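3-dehydroquinate dehydratase (Aquifex aeolicus, PDB 2EGZ) probably catalyses the cis-dehydration of 3-dehydroquinate to 3-dehydroshikimate, the third step of the chorismate pathway, through a Schiff-base intermediate. Local coordinates at residues 27-32 with 47-52; 75-80 with 85-90; 110-115 with 190-195; 178-183 with 202-207; 125-130 with 141-146. All coordinates share one frame; numbering follows the deposited sequence.

Contact 1: residues 27-32 with 47-52; sequences VELRVD and EEVHSQ
Val49, on the last turn of helix 39-51, meets the outer side of strand 26-30 with both of its methyls. Val49 CG1 comes up against Val27, 3.9 Å from Val27 CB and almost as near to CG2 of the same residue. Val49 CG2 lies 4.1 Å from Leu29 CD1 and at similar range from Val27 CG1. With Val49 CG1 anti to the backbone N (chi1 177°), both branches rest on Val27, and CG2 alone also reaches Leu29; the two strand side chains both point to the helix. Further residues pack round this group: Leu16 of helix 12-22 on Val27, Phe12 and Leu54 on Val49, and Leu46 on Leu29. An alanine in place of Val49 would probably open a gap over Val27 and take away the methyl set against Leu29 CD1. Glu28, between the two strand residues, points the opposite way, toward the barrel interior, and is predicted to bind 3-dehydroquinate together with Leu29 and Arg30. At the strand's end Arg30 grips Asp32 side-on, Arg30 NE to Asp32 OD1 at 2.9 Å and Arg30 NH2 to Asp32 OD2 at 2.8 Å. The helix-strand interface itself is thus wholly apolar, while the strand's polar groups Glu28 and Arg30 serve its inner side and C-terminal end.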
# COMPACT_ATOMS: atom_id res chain seq x y z
N VAL B 27 -21.39 9.03 -12.97
CA VAL B 27 -21.68 7.75 -12.35
C VAL B 27 -20.33 7.05 -12.27
O VAL B 27 -19.63 6.90 -13.28
CB VAL B 27 -22.65 6.87 -13.19
CG1 VAL B 27 -22.59 5.42 -12.70
CG2 VAL B 27 -24.07 7.38 -13.06
N GLU B 28 -19.94 6.65 -11.08
CA GLU B 28 -18.68 5.94 -10.92
C GLU B 28 -18.97 4.45 -10.92
O GLU B 28 -19.64 3.94 -10.02
CB GLU B 28 -17.98 6.30 -9.61
CG GLU B 28 -16.74 5.44 -9.35
CD GLU B 28 -16.02 5.77 -8.06
OE1 GLU B 28 -16.72 6.00 -7.05
OE2 GLU B 28 -14.77 5.79 -8.05
N LEU B 29 -18.47 3.74 -11.93
CA LEU B 29 -18.69 2.30 -11.98
C LEU B 29 -17.64 1.64 -11.10
O LEU B 29 -16.45 1.66 -11.41
CB LEU B 29 -18.56 1.77 -13.41
CG LEU B 29 -19.73 2.00 -14.38
CD1 LEU B 29 -19.94 3.49 -14.59
CD2 LEU B 29 -19.44 1.32 -15.71
N ARG B 30 -18.09 1.10 -9.97
CA ARG B 30 -17.18 0.41 -9.06
C ARG B 30 -17.16 -1.04 -9.53
O ARG B 30 -17.86 -1.90 -8.98
CB ARG B 30 -17.70 0.50 -7.62
CG ARG B 30 -17.49 1.87 -6.97
CD ARG B 30 -16.00 2.17 -6.82
NE ARG B 30 -15.34 1.17 -5.98
CZ ARG B 30 -15.27 1.22 -4.65
NH1 ARG B 30 -15.82 2.24 -4.00
NH2 ARG B 30 -14.67 0.25 -3.98
N VAL B 31 -16.35 -1.30 -10.55
CA VAL B 31 -16.25 -2.63 -11.13
C VAL B 31 -15.81 -3.69 -10.13
O VAL B 31 -16.07 -4.88 -10.33
CB VAL B 31 -15.29 -2.63 -12.33
CG1 VAL B 31 -15.29 -3.99 -13.01
CG2 VAL B 31 -15.70 -1.55 -13.32
N ASP B 32 -15.16 -3.27 -9.05
CA ASP B 32 -14.72 -4.22 -8.03
C ASP B 32 -15.93 -4.79 -7.29
O ASP B 32 -15.82 -5.80 -6.59
CB ASP B 32 -13.77 -3.54 -7.04
CG ASP B 32 -14.33 -2.24 -6.51
OD1 ASP B 32 -14.46 -1.28 -7.30
OD2 ASP B 32 -14.64 -2.17 -5.30
N GLU B 47 -21.40 2.57 -21.66
CA GLU B 47 -22.17 3.12 -22.76
C GLU B 47 -23.58 3.50 -22.33
O GLU B 47 -24.14 4.47 -22.83
CB GLU B 47 -22.24 2.11 -23.91
CG GLU B 47 -20.87 1.71 -24.43
CD GLU B 47 -20.93 0.75 -25.60
OE1 GLU B 47 -21.72 -0.22 -25.54
OE2 GLU B 47 -20.18 0.95 -26.58
N GLU B 48 -24.16 2.73 -21.41
CA GLU B 48 -25.51 3.03 -20.94
C GLU B 48 -25.52 4.34 -20.16
O GLU B 48 -26.48 5.10 -20.21
CB GLU B 48 -26.04 1.89 -20.06
CG GLU B 48 -27.56 1.82 -20.01
CD GLU B 48 -28.08 0.80 -19.02
OE1 GLU B 48 -27.46 -0.28 -18.88
OE2 GLU B 48 -29.12 1.07 -18.38
N VAL B 49 -24.45 4.60 -19.41
CA VAL B 49 -24.37 5.84 -18.65
C VAL B 49 -24.30 7.00 -19.62
O VAL B 49 -25.00 8.00 -19.46
CB VAL B 49 -23.12 5.86 -17.76
CG1 VAL B 49 -23.02 7.19 -17.03
CG2 VAL B 49 -23.18 4.72 -16.77
N HIS B 50 -23.46 6.86 -20.64
CA HIS B 50 -23.31 7.90 -21.65
C HIS B 50 -24.62 8.10 -22.40
O HIS B 50 -24.96 9.22 -22.78
CB HIS B 50 -22.20 7.52 -22.62
CG HIS B 50 -20.83 7.67 -22.06
ND1 HIS B 50 -19.76 6.91 -22.49
CD2 HIS B 50 -20.33 8.51 -21.12
CE1 HIS B 50 -18.67 7.28 -21.84
NE2 HIS B 50 -18.99 8.26 -21.01
N SER B 51 -25.37 7.02 -22.60
CA SER B 51 -26.65 7.10 -23.31
C SER B 51 -27.63 7.99 -22.56
O SER B 51 -28.56 8.54 -23.15
CB SER B 51 -27.25 5.71 -23.49
OG SER B 51 -26.44 4.92 -24.35
N GLN B 52 -27.43 8.12 -21.25
CA GLN B 52 -28.29 8.94 -20.41
C GLN B 52 -27.74 10.35 -20.25
O GLN B 52 -28.29 11.16 -19.50
CB GLN B 52 -28.45 8.29 -19.03
CG GLN B 52 -29.23 6.99 -19.04
CD GLN B 52 -30.70 7.19 -19.35
OE1 GLN B 52 -31.43 6.23 -19.59
NE2 GLN B 52 -31.14 8.44 -19.33

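Contact 2: residues 75-80 with 85-90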
# COMPACT_ATOMS: atom_id res chain seq x y z
N GLU B 75 -6.73 -5.56 -18.06
CA GLU B 75 -7.32 -5.65 -19.40
C GLU B 75 -8.48 -4.68 -19.51
O GLU B 75 -8.66 -4.03 -20.55
CB GLU B 75 -7.80 -7.09 -19.67
N LEU B 76 -9.27 -4.58 -18.45
CA LEU B 76 -10.41 -3.67 -18.45
C LEU B 76 -9.92 -2.24 -18.66
O LEU B 76 -10.51 -1.49 -19.45
CB LEU B 76 -11.17 -3.78 -17.13
CG LEU B 76 -11.97 -5.08 -16.97
CD1 LEU B 76 -12.40 -5.27 -15.53
CD2 LEU B 76 -13.17 -5.03 -17.90
N PHE B 77 -8.85 -1.86 -17.97
CA PHE B 77 -8.29 -0.52 -18.10
C PHE B 77 -7.81 -0.27 -19.53
O PHE B 77 -8.10 0.77 -20.12
CB PHE B 77 -7.12 -0.32 -17.13
CG PHE B 77 -7.53 -0.11 -15.70
CD1 PHE B 77 -8.52 0.81 -15.38
CD2 PHE B 77 -6.89 -0.80 -14.68
CE1 PHE B 77 -8.87 1.05 -14.06
CE2 PHE B 77 -7.24 -0.57 -13.35
CZ PHE B 77 -8.23 0.36 -13.04
N GLU B 78 -7.06 -1.22 -20.07
CA GLU B 78 -6.53 -1.10 -21.42
C GLU B 78 -7.63 -0.86 -22.44
O GLU B 78 -7.52 0.02 -23.29
CB GLU B 78 -5.78 -2.38 -21.82
CG GLU B 78 -4.67 -2.78 -20.87
CD GLU B 78 -3.89 -3.99 -21.36
OE1 GLU B 78 -4.52 -5.03 -21.66
OE2 GLU B 78 -2.65 -3.90 -21.44
N GLU B 79 -8.70 -1.64 -22.34
CA GLU B 79 -9.81 -1.55 -23.26
C GLU B 79 -10.86 -0.48 -22.98
O GLU B 79 -11.42 0.11 -23.90
CB GLU B 79 -10.52 -2.90 -23.35
CG GLU B 79 -9.61 -4.04 -23.79
CD GLU B 79 -8.93 -3.75 -25.11
OE1 GLU B 79 -9.64 -3.43 -26.09
OE2 GLU B 79 -7.69 -3.84 -25.17
N LEU B 80 -11.13 -0.21 -21.70
CA LEU B 80 -12.17 0.75 -21.35
C LEU B 80 -11.74 2.17 -20.97
O LEU B 80 -12.55 3.10 -21.06
CB LEU B 80 -13.05 0.17 -20.25
CG LEU B 80 -13.67 -1.19 -20.59
CD1 LEU B 80 -14.47 -1.70 -19.41
CD2 LEU B 80 -14.56 -1.05 -21.82
N ASP B 85 -14.88 8.83 -19.35
CA ASP B 85 -14.47 10.23 -19.17
C ASP B 85 -13.32 10.33 -18.18
O ASP B 85 -12.41 11.14 -18.36
CB ASP B 85 -15.66 11.06 -18.71
CG ASP B 85 -16.84 10.94 -19.65
OD1 ASP B 85 -16.82 11.59 -20.72
OD2 ASP B 85 -17.78 10.19 -19.33
N TYR B 86 -13.38 9.52 -17.13
CA TYR B 86 -12.33 9.48 -16.11
C TYR B 86 -12.02 8.02 -15.79
O TYR B 86 -12.87 7.15 -15.93
CB TYR B 86 -12.80 10.08 -14.78
CG TYR B 86 -13.25 11.52 -14.78
CD1 TYR B 86 -12.36 12.55 -14.48
CD2 TYR B 86 -14.58 11.84 -15.03
CE1 TYR B 86 -12.80 13.87 -14.40
CE2 TYR B 86 -15.03 13.15 -14.95
CZ TYR B 86 -14.14 14.15 -14.63
OH TYR B 86 -14.59 15.45 -14.52
N THR B 87 -10.79 7.79 -15.35
CA THR B 87 -10.35 6.48 -14.90
C THR B 87 -9.68 6.76 -13.56
O THR B 87 -8.83 7.64 -13.46
CB THR B 87 -9.33 5.82 -15.85
OG1 THR B 87 -9.99 5.40 -17.05
CG2 THR B 87 -8.70 4.61 -15.17
N ASP B 88 -10.10 6.04 -12.53
CA ASP B 88 -9.53 6.22 -11.20
C ASP B 88 -8.60 5.04 -10.91
O ASP B 88 -9.05 3.89 -10.85
CB ASP B 88 -10.65 6.27 -10.14
CG ASP B 88 -10.12 6.47 -8.72
OD1 ASP B 88 -9.05 5.91 -8.39
OD2 ASP B 88 -10.78 7.19 -7.93
N ILE B 89 -7.31 5.32 -10.76
CA ILE B 89 -6.33 4.28 -10.46
C ILE B 89 -5.66 4.68 -9.15
O ILE B 89 -5.47 5.86 -8.88
CB ILE B 89 -5.28 4.16 -11.59
CG1 ILE B 89 -4.29 3.02 -11.29
CG2 ILE B 89 -4.53 5.48 -11.75
CD1 ILE B 89 -4.94 1.65 -11.25
N GLU B 90 -5.32 3.70 -8.31
CA GLU B 90 -4.68 4.01 -7.03
C GLU B 90 -3.23 4.40 -7.23
O GLU B 90 -2.53 3.82 -8.07
CB GLU B 90 -4.74 2.81 -6.08
CG GLU B 90 -6.12 2.21 -5.83
CD GLU B 90 -6.65 1.42 -7.01
OE1 GLU B 90 -5.83 0.92 -7.82
OE2 GLU B 90 -7.88 1.29 -7.13
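This is a helix-on-strand contact in the outer layer of the TIM barrel: helix 73-80 lies against strand 86-90, within the beta-alpha-beta unit that starts at strand 55-59. The axes of the two segments run nearly antiparallel, 156° between directions and 10.6 Å apart at closest, and the Phe77 ring makes every contact across. It reaches the strand obliquely. Phe77 CE1 touches Thr87 CG2 at 3.7 Å, while Phe77 CE2, on the other side of CZ, meets Ile89 CD1 at 3.8 Å. The threonine offers its methyl because CG2 stands anti to the backbone N; OG1 turns instead to a hydrogen bond with Ser81. Ile89 CG1 is likewise anti to its backbone N (chi1 -177°), which carries CD1 out to the ring. A serine in place of Phe77 would probably leave both methyls without their shared partner and open a gap between helix and strand. Asp88, pointing away between them, bonds through OD1 to Ser114 near the catalytic Lys142. The strand therefore presents mainly methyls to the ring and a carboxylate to the active site.

Contact 3: residues 110-115 with 190-195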
# COMPACT_ATOMS: atom_id res chain seq x y z
N LYS B 110 -9.50 11.73 -18.81
CA LYS B 110 -8.82 12.16 -17.59
C LYS B 110 -8.47 11.04 -16.63
O LYS B 110 -9.20 10.06 -16.51
CB LYS B 110 -9.68 13.19 -16.84
CG LYS B 110 -9.97 14.45 -17.62
CD LYS B 110 -10.79 15.43 -16.80
CE LYS B 110 -10.97 16.75 -17.54
NZ LYS B 110 -11.72 17.75 -16.72
N LEU B 111 -7.35 11.20 -15.93
CA LEU B 111 -6.90 10.20 -14.98
C LEU B 111 -6.96 10.72 -13.55
O LEU B 111 -6.42 11.78 -13.25
CB LEU B 111 -5.46 9.77 -15.28
CG LEU B 111 -4.92 8.58 -14.48
CD1 LEU B 111 -5.73 7.34 -14.82
CD2 LEU B 111 -3.44 8.36 -14.80
N ILE B 112 -7.65 9.99 -12.69
CA ILE B 112 -7.72 10.35 -11.29
C ILE B 112 -6.77 9.38 -10.61
O ILE B 112 -6.81 8.19 -10.89
CB ILE B 112 -9.14 10.14 -10.70
CG1 ILE B 112 -10.10 11.19 -11.26
CG2 ILE B 112 -9.09 10.21 -9.19
CD1 ILE B 112 -11.55 10.95 -10.85
N ILE B 113 -5.89 9.89 -9.76
CA ILE B 113 -4.94 9.03 -9.06
C ILE B 113 -5.29 9.17 -7.59
O ILE B 113 -5.07 10.22 -6.98
CB ILE B 113 -3.50 9.45 -9.35
CG1 ILE B 113 -3.21 9.24 -10.84
CG2 ILE B 113 -2.53 8.64 -8.49
CD1 ILE B 113 -1.85 9.75 -11.30
N SER B 114 -5.83 8.10 -7.03
CA SER B 114 -6.31 8.11 -5.66
C SER B 114 -5.49 7.46 -4.56
O SER B 114 -4.62 6.62 -4.79
CB SER B 114 -7.71 7.50 -5.63
OG SER B 114 -7.65 6.16 -6.10
N TYR B 115 -5.81 7.87 -3.33
CA TYR B 115 -5.20 7.35 -2.12
C TYR B 115 -6.30 7.31 -1.08
O TYR B 115 -6.99 8.31 -0.87
CB TYR B 115 -4.09 8.29 -1.62
CG TYR B 115 -3.63 7.93 -0.23
CD1 TYR B 115 -2.85 6.80 0.00
CD2 TYR B 115 -4.05 8.68 0.88
CE1 TYR B 115 -2.50 6.41 1.30
CE2 TYR B 115 -3.70 8.30 2.18
CZ TYR B 115 -2.93 7.16 2.38
OH TYR B 115 -2.62 6.76 3.66
N ILE B 190 -14.75 17.31 -7.67
CA ILE B 190 -15.80 16.30 -7.69
C ILE B 190 -16.14 15.89 -6.27
O ILE B 190 -15.25 15.75 -5.42
CB ILE B 190 -15.36 15.03 -8.47
CG1 ILE B 190 -15.06 15.38 -9.93
CG2 ILE B 190 -16.43 13.95 -8.38
CD1 ILE B 190 -14.40 14.24 -10.71
N THR B 191 -17.43 15.71 -5.99
CA THR B 191 -17.87 15.28 -4.67
C THR B 191 -18.65 13.99 -4.91
O THR B 191 -19.23 13.80 -5.97
CB THR B 191 -18.76 16.34 -3.98
OG1 THR B 191 -18.96 15.99 -2.61
CG2 THR B 191 -20.11 16.45 -4.68
N TYR B 192 -18.63 13.09 -3.93
CA TYR B 192 -19.30 11.80 -4.08
C TYR B 192 -20.47 11.65 -3.12
O TYR B 192 -20.36 11.94 -1.93
CB TYR B 192 -18.29 10.67 -3.84
CG TYR B 192 -17.15 10.67 -4.82
CD1 TYR B 192 -16.99 9.62 -5.74
CD2 TYR B 192 -16.23 11.72 -4.86
CE1 TYR B 192 -15.94 9.63 -6.67
CE2 TYR B 192 -15.18 11.74 -5.78
CZ TYR B 192 -15.04 10.69 -6.68
OH TYR B 192 -14.01 10.70 -7.59
N CYS B 193 -21.59 11.18 -3.66
CA CYS B 193 -22.81 11.02 -2.88
C CYS B 193 -23.29 9.59 -2.88
O CYS B 193 -22.75 8.73 -3.59
CB CYS B 193 -23.92 11.90 -3.45
SG CYS B 193 -23.62 13.66 -3.44
N SER B 194 -24.33 9.34 -2.09
CA SER B 194 -24.96 8.03 -2.03
C SER B 194 -26.19 8.23 -2.92
O SER B 194 -26.69 9.35 -3.03
CB SER B 194 -25.40 7.70 -0.60
OG SER B 194 -26.28 8.68 -0.10
N LEU B 195 -26.67 7.18 -3.57
CA LEU B 195 -27.83 7.34 -4.44
C LEU B 195 -29.05 7.85 -3.69
O LEU B 195 -29.70 8.80 -4.13
CB LEU B 195 -28.17 6.03 -5.14
CG LEU B 195 -29.21 6.19 -6.25
CD1 LEU B 195 -28.65 7.11 -7.33
CD2 LEU B 195 -29.55 4.83 -6.84
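The apolar part of this contact rests on Ile112, whose delta methyl projects from strand 110-117 across the inside of the barrel toward strand 190-192. Ile112 CD1 stops 4.4 Å from Ile190 CD1, a loose methyl-to-methyl approach between strands whose nearest CA atoms, those of Ile112 and Ile190, are still 10.7 Å apart. Ile112 CG1 lies anti to the carbonyl carbon (chi1 -71°), and the extended chi2 of 174° carries the methyl inward.

The aromatic part is Tyr192. It arrives from the opposite direction and brings its hydroxyl, not its ring, to the isoleucine: Tyr192 OH is 4.1 Å from Ile112 CD1. That leaves the ring for a cation-pi interaction with Lys142, the Schiff-base lysine, which is consistent with Tyr192 lining the active-site pocket. A bound tartrate, probably from the crystallisation liquor, also lies about 3 Å from this side chain at nearest atoms.

Among polar groups, Ser114 OG bonds to Asp88 of strand 86-90, and Thr191 OG1, on the outer side of its strand, bonds to the backbone O of Arg180. Ile168 of strand 168-172 touches Ile112, Ile190 and Tyr192 alike, and Leu2 and Ala4 of strand 2-7 touch Ile190. Side chains from several strands of the TIM barrel thus meet in its core, with strands 86-90 and 140-146 bordering strand 110-117.

Contact 4: residues 178-183 with 202-207; sequences ISRLAG and GQIPLE
The guanidinium group of Arg180 stands obliquely to the loop 202-204, with Gly202 O and Gln203 CA beside it. Arg180 NE donates a weak hydrogen bond to Gly202 O, 3.0 Å long but bent to 123°. The arginine chain is extended from CG to NE (chi2 -176°), which carries NE out to that carbonyl. Its methylene part and Ile204 slide past each other in opposite directions: Arg180 CB is 4.0 Å from Ile204 CD1, and Arg180 CD is 4.2 Å from Ile204 CG1. Met209, on the helix whose N-cap position Pro205 holds, packs on both side chains. Gly202 has a positive phi of 92°, where a side chain would press on the preceding carbonyl. Arg180 is a 3-dehydroquinate-binding residue, and here its NH2 bonds to a tartrate that probably came from the crystallisation liquor. Gln203, predicted to bind the same substrate, points away from the helix; its OE1 accepts from the backbone N of Phe199 and of Ala200. The arginine is therefore probably held mainly by aliphatic contact, the weak carbonyl bond adding little, while its far end can meet an anionic or hydroxylated ligand.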
# COMPACT_ATOMS: atom_id res chain seq x y z
N ILE B 178 -18.89 17.76 6.29
CA ILE B 178 -18.80 19.11 5.76
C ILE B 178 -17.80 19.23 4.61
O ILE B 178 -17.96 20.10 3.74
CB ILE B 178 -18.42 20.12 6.88
CG1 ILE B 178 -18.45 21.55 6.34
CG2 ILE B 178 -17.04 19.80 7.42
CD1 ILE B 178 -19.79 21.96 5.77
N SER B 179 -16.79 18.37 4.58
CA SER B 179 -15.78 18.42 3.52
C SER B 179 -16.38 18.09 2.16
O SER B 179 -15.85 18.48 1.12
CB SER B 179 -14.63 17.44 3.81
OG SER B 179 -15.03 16.10 3.56
N ARG B 180 -17.49 17.36 2.16
CA ARG B 180 -18.13 16.98 0.91
C ARG B 180 -18.76 18.19 0.22
O ARG B 180 -18.94 18.21 -1.00
CB ARG B 180 -19.17 15.89 1.16
CG ARG B 180 -18.54 14.61 1.71
CD ARG B 180 -19.56 13.50 1.89
NE ARG B 180 -18.95 12.30 2.45
CZ ARG B 180 -18.29 11.38 1.75
NH1 ARG B 180 -18.15 11.51 0.43
NH2 ARG B 180 -17.75 10.34 2.36
N LEU B 181 -19.09 19.21 1.01
CA LEU B 181 -19.68 20.43 0.47
C LEU B 181 -18.65 21.54 0.36
O LEU B 181 -18.56 22.22 -0.66
CB LEU B 181 -20.84 20.89 1.37
CG LEU B 181 -21.44 22.26 1.02
CD1 LEU B 181 -22.00 22.22 -0.40
CD2 LEU B 181 -22.53 22.61 2.01
N ALA B 182 -17.85 21.71 1.41
CA ALA B 182 -16.85 22.77 1.47
C ALA B 182 -15.57 22.53 0.66
O ALA B 182 -14.81 23.46 0.41
CB ALA B 182 -16.48 23.05 2.93
N GLY B 183 -15.34 21.28 0.27
CA GLY B 183 -14.15 20.95 -0.49
C GLY B 183 -13.96 21.81 -1.73
O GLY B 183 -12.83 22.12 -2.10
N GLY B 202 -21.42 10.02 7.47
CA GLY B 202 -20.84 11.06 6.65
C GLY B 202 -21.32 11.18 5.22
O GLY B 202 -21.07 12.19 4.57
N GLN B 203 -22.00 10.16 4.70
CA GLN B 203 -22.48 10.23 3.33
C GLN B 203 -23.62 11.22 3.18
O GLN B 203 -24.35 11.50 4.14
CB GLN B 203 -22.93 8.85 2.84
CG GLN B 203 -21.86 7.78 2.93
CD GLN B 203 -22.30 6.47 2.30
OE1 GLN B 203 -23.47 6.09 2.38
NE2 GLN B 203 -21.36 5.76 1.69
N ILE B 204 -23.76 11.76 1.98
CA ILE B 204 -24.81 12.72 1.68
C ILE B 204 -25.57 12.26 0.44
O ILE B 204 -24.95 11.94 -0.58
CB ILE B 204 -24.23 14.12 1.40
CG1 ILE B 204 -23.52 14.64 2.65
CG2 ILE B 204 -25.34 15.07 0.96
CD1 ILE B 204 -22.93 16.02 2.48
N PRO B 205 -26.91 12.22 0.50
CA PRO B 205 -27.72 11.80 -0.64
C PRO B 205 -27.60 12.75 -1.83
O PRO B 205 -27.50 13.97 -1.66
CB PRO B 205 -29.14 11.77 -0.07
CG PRO B 205 -28.90 11.42 1.38
CD PRO B 205 -27.73 12.30 1.73
N LEU B 206 -27.61 12.18 -3.03
CA LEU B 206 -27.50 12.96 -4.26
C LEU B 206 -28.45 14.15 -4.32
O LEU B 206 -28.03 15.27 -4.64
CB LEU B 206 -27.75 12.04 -5.46
CG LEU B 206 -27.90 12.68 -6.84
CD1 LEU B 206 -26.68 13.52 -7.18
CD2 LEU B 206 -28.10 11.58 -7.87
N GLU B 207 -29.72 13.92 -4.02
CA GLU B 207 -30.70 15.00 -4.06
C GLU B 207 -30.34 16.16 -3.16
O GLU B 207 -30.50 17.32 -3.53
CB GLU B 207 -32.09 14.49 -3.68
CG GLU B 207 -32.69 13.50 -4.67
CD GLU B 207 -34.12 13.13 -4.33
OE1 GLU B 207 -34.36 12.64 -3.21
OE2 GLU B 207 -35.01 13.34 -5.19

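Contact 5: residues 125-130 with 141-146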
# COMPACT_ATOMS: atom_id res chain seq x y z
N TRP B 125 2.94 15.73 5.64
CA TRP B 125 3.88 15.39 4.57
C TRP B 125 3.34 14.31 3.64
O TRP B 125 3.66 14.30 2.45
CB TRP B 125 5.25 14.98 5.13
CG TRP B 125 5.28 13.66 5.83
CD1 TRP B 125 5.07 13.42 7.16
CD2 TRP B 125 5.54 12.38 5.23
NE1 TRP B 125 5.20 12.08 7.42
CE2 TRP B 125 5.49 11.42 6.26
CE3 TRP B 125 5.83 11.96 3.92
CZ2 TRP B 125 5.70 10.05 6.02
CZ3 TRP B 125 6.04 10.60 3.68
CH2 TRP B 125 5.98 9.67 4.73
N ILE B 126 2.52 13.41 4.18
CA ILE B 126 1.92 12.35 3.38
C ILE B 126 0.83 12.96 2.49
O ILE B 126 0.72 12.62 1.32
CB ILE B 126 1.32 11.25 4.28
CG1 ILE B 126 2.45 10.47 4.95
CG2 ILE B 126 0.43 10.32 3.46
CD1 ILE B 126 1.99 9.34 5.84
N ILE B 127 0.02 13.85 3.06
CA ILE B 127 -1.02 14.51 2.28
C ILE B 127 -0.39 15.22 1.09
O ILE B 127 -0.84 15.07 -0.05
CB ILE B 127 -1.79 15.55 3.14
CG1 ILE B 127 -2.59 14.83 4.22
CG2 ILE B 127 -2.70 16.40 2.25
CD1 ILE B 127 -3.25 15.74 5.22
N ARG B 128 0.67 15.98 1.35
CA ARG B 128 1.34 16.71 0.29
C ARG B 128 2.02 15.80 -0.74
O ARG B 128 2.01 16.10 -1.93
CB ARG B 128 2.38 17.68 0.88
CG ARG B 128 1.76 18.85 1.64
CD ARG B 128 2.83 19.88 2.01
NE ARG B 128 3.75 19.36 3.01
CZ ARG B 128 3.65 19.59 4.31
NH1 ARG B 128 2.67 20.35 4.79
NH2 ARG B 128 4.53 19.05 5.14
N GLU B 129 2.60 14.70 -0.28
CA GLU B 129 3.26 13.78 -1.20
C GLU B 129 2.26 13.13 -2.14
O GLU B 129 2.54 12.97 -3.33
CB GLU B 129 4.01 12.69 -0.43
CG GLU B 129 4.78 11.76 -1.36
CD GLU B 129 5.55 10.71 -0.60
OE1 GLU B 129 6.36 11.08 0.27
OE2 GLU B 129 5.35 9.51 -0.87
N VAL B 130 1.11 12.75 -1.61
CA VAL B 130 0.07 12.13 -2.43
C VAL B 130 -0.35 13.10 -3.53
O VAL B 130 -0.50 12.72 -4.69
CB VAL B 130 -1.17 11.74 -1.58
CG1 VAL B 130 -2.34 11.36 -2.48
CG2 VAL B 130 -0.81 10.58 -0.66
N PRO B 141 -5.13 14.31 -8.52
CA PRO B 141 -4.98 13.61 -7.24
C PRO B 141 -6.26 13.60 -6.42
O PRO B 141 -6.96 14.61 -6.31
CB PRO B 141 -3.84 14.37 -6.56
CG PRO B 141 -3.99 15.77 -7.11
CD PRO B 141 -4.30 15.53 -8.56
N LYS B 142 -6.57 12.44 -5.85
CA LYS B 142 -7.76 12.26 -5.02
C LYS B 142 -7.32 11.67 -3.69
O LYS B 142 -6.62 10.66 -3.66
CB LYS B 142 -8.75 11.30 -5.69
CG LYS B 142 -9.89 10.87 -4.78
CD LYS B 142 -10.86 9.93 -5.47
CE LYS B 142 -12.01 9.57 -4.53
NZ LYS B 142 -13.04 8.68 -5.16
N ILE B 143 -7.73 12.31 -2.60
CA ILE B 143 -7.39 11.85 -1.26
C ILE B 143 -8.69 11.64 -0.48
O ILE B 143 -9.47 12.57 -0.33
CB ILE B 143 -6.52 12.89 -0.50
CG1 ILE B 143 -5.22 13.13 -1.26
CG2 ILE B 143 -6.21 12.38 0.91
CD1 ILE B 143 -4.35 14.21 -0.64
N ALA B 144 -8.90 10.42 -0.01
CA ALA B 144 -10.10 10.10 0.77
C ALA B 144 -9.60 9.48 2.07
O ALA B 144 -9.16 8.33 2.08
CB ALA B 144 -10.98 9.12 0.01
N VAL B 145 -9.68 10.23 3.17
CA VAL B 145 -9.20 9.76 4.46
C VAL B 145 -10.18 10.01 5.61
O VAL B 145 -10.86 11.03 5.65
CB VAL B 145 -7.85 10.44 4.82
CG1 VAL B 145 -6.80 10.09 3.77
CG2 VAL B 145 -8.03 11.96 4.89
N LYS B 146 -10.24 9.06 6.54
CA LYS B 146 -11.15 9.18 7.67
C LYS B 146 -10.70 10.24 8.67
O LYS B 146 -9.55 10.24 9.12
CB LYS B 146 -11.29 7.84 8.41
CG LYS B 146 -12.23 7.93 9.61
CD LYS B 146 -12.36 6.60 10.35
CE LYS B 146 -13.28 6.73 11.56
NZ LYS B 146 -13.35 5.47 12.35
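Ile143 and Val130 bury the most surface here, with Ile127 next. Val130 CG1, anti to the backbone N, comes down on Ile143 CG1 at 3.6 Å, the two side chains crossing at a slant. From there Ile143 reaches up toward the helix, crossing Ile127 at about a right angle: with CG1 anti to the carbonyl carbon (chi1 -60°) and chi2 extended, Ile143 CD1 comes to 4.0 Å from Ile127 CG2 and 3.7 Å from Ile127 O. The delta methyl thus lies against Ile127 and Val130, about one turn apart. This is the helix-to-strand return of a beta-alpha-beta unit in the TIM barrel, strand 110-117 through helix 124-136 to strand 140-146, and the axes of the two segments come within 9.4 Å, at 147°. Leu131 adds to the cover on Ile143, and Ile159 of helix 150-160 packs on Ile127. Pro141 touches the end of the helical segment, Pro141 CB lying 4.2 Å from Val130 O. Between Pro141 and Ile143, Lys142 points away from the helix; this Schiff-base lysine holds its NZ inside the barrel, hydrogen-bonded to the tartrate and near His116.

Along the chain the order is contact 1, then contact 2, then contact 3, whose long span encloses contact 5 entirely and interlocks with contact 4. Contacts 1, 2 and 5 each tie a helix to a strand in a separate beta-alpha-beta unit, and their centres lie about 13 Å from the centre of the chain. Contact 3 sits about 1 Å from that centre, where strands face one another. Its centre is 12 to 13 Å from those of the other four, whereas contacts 1 and 5 are 26 Å apart. Strand 86-90 of contact 2, strand 110-117 of contact 3 and strand 140-146 of contact 5 are successive neighbours in the barrel, which brings Asp88 and Lys142 close, with Tyr192 of strand 190-192 joining from across the barrel.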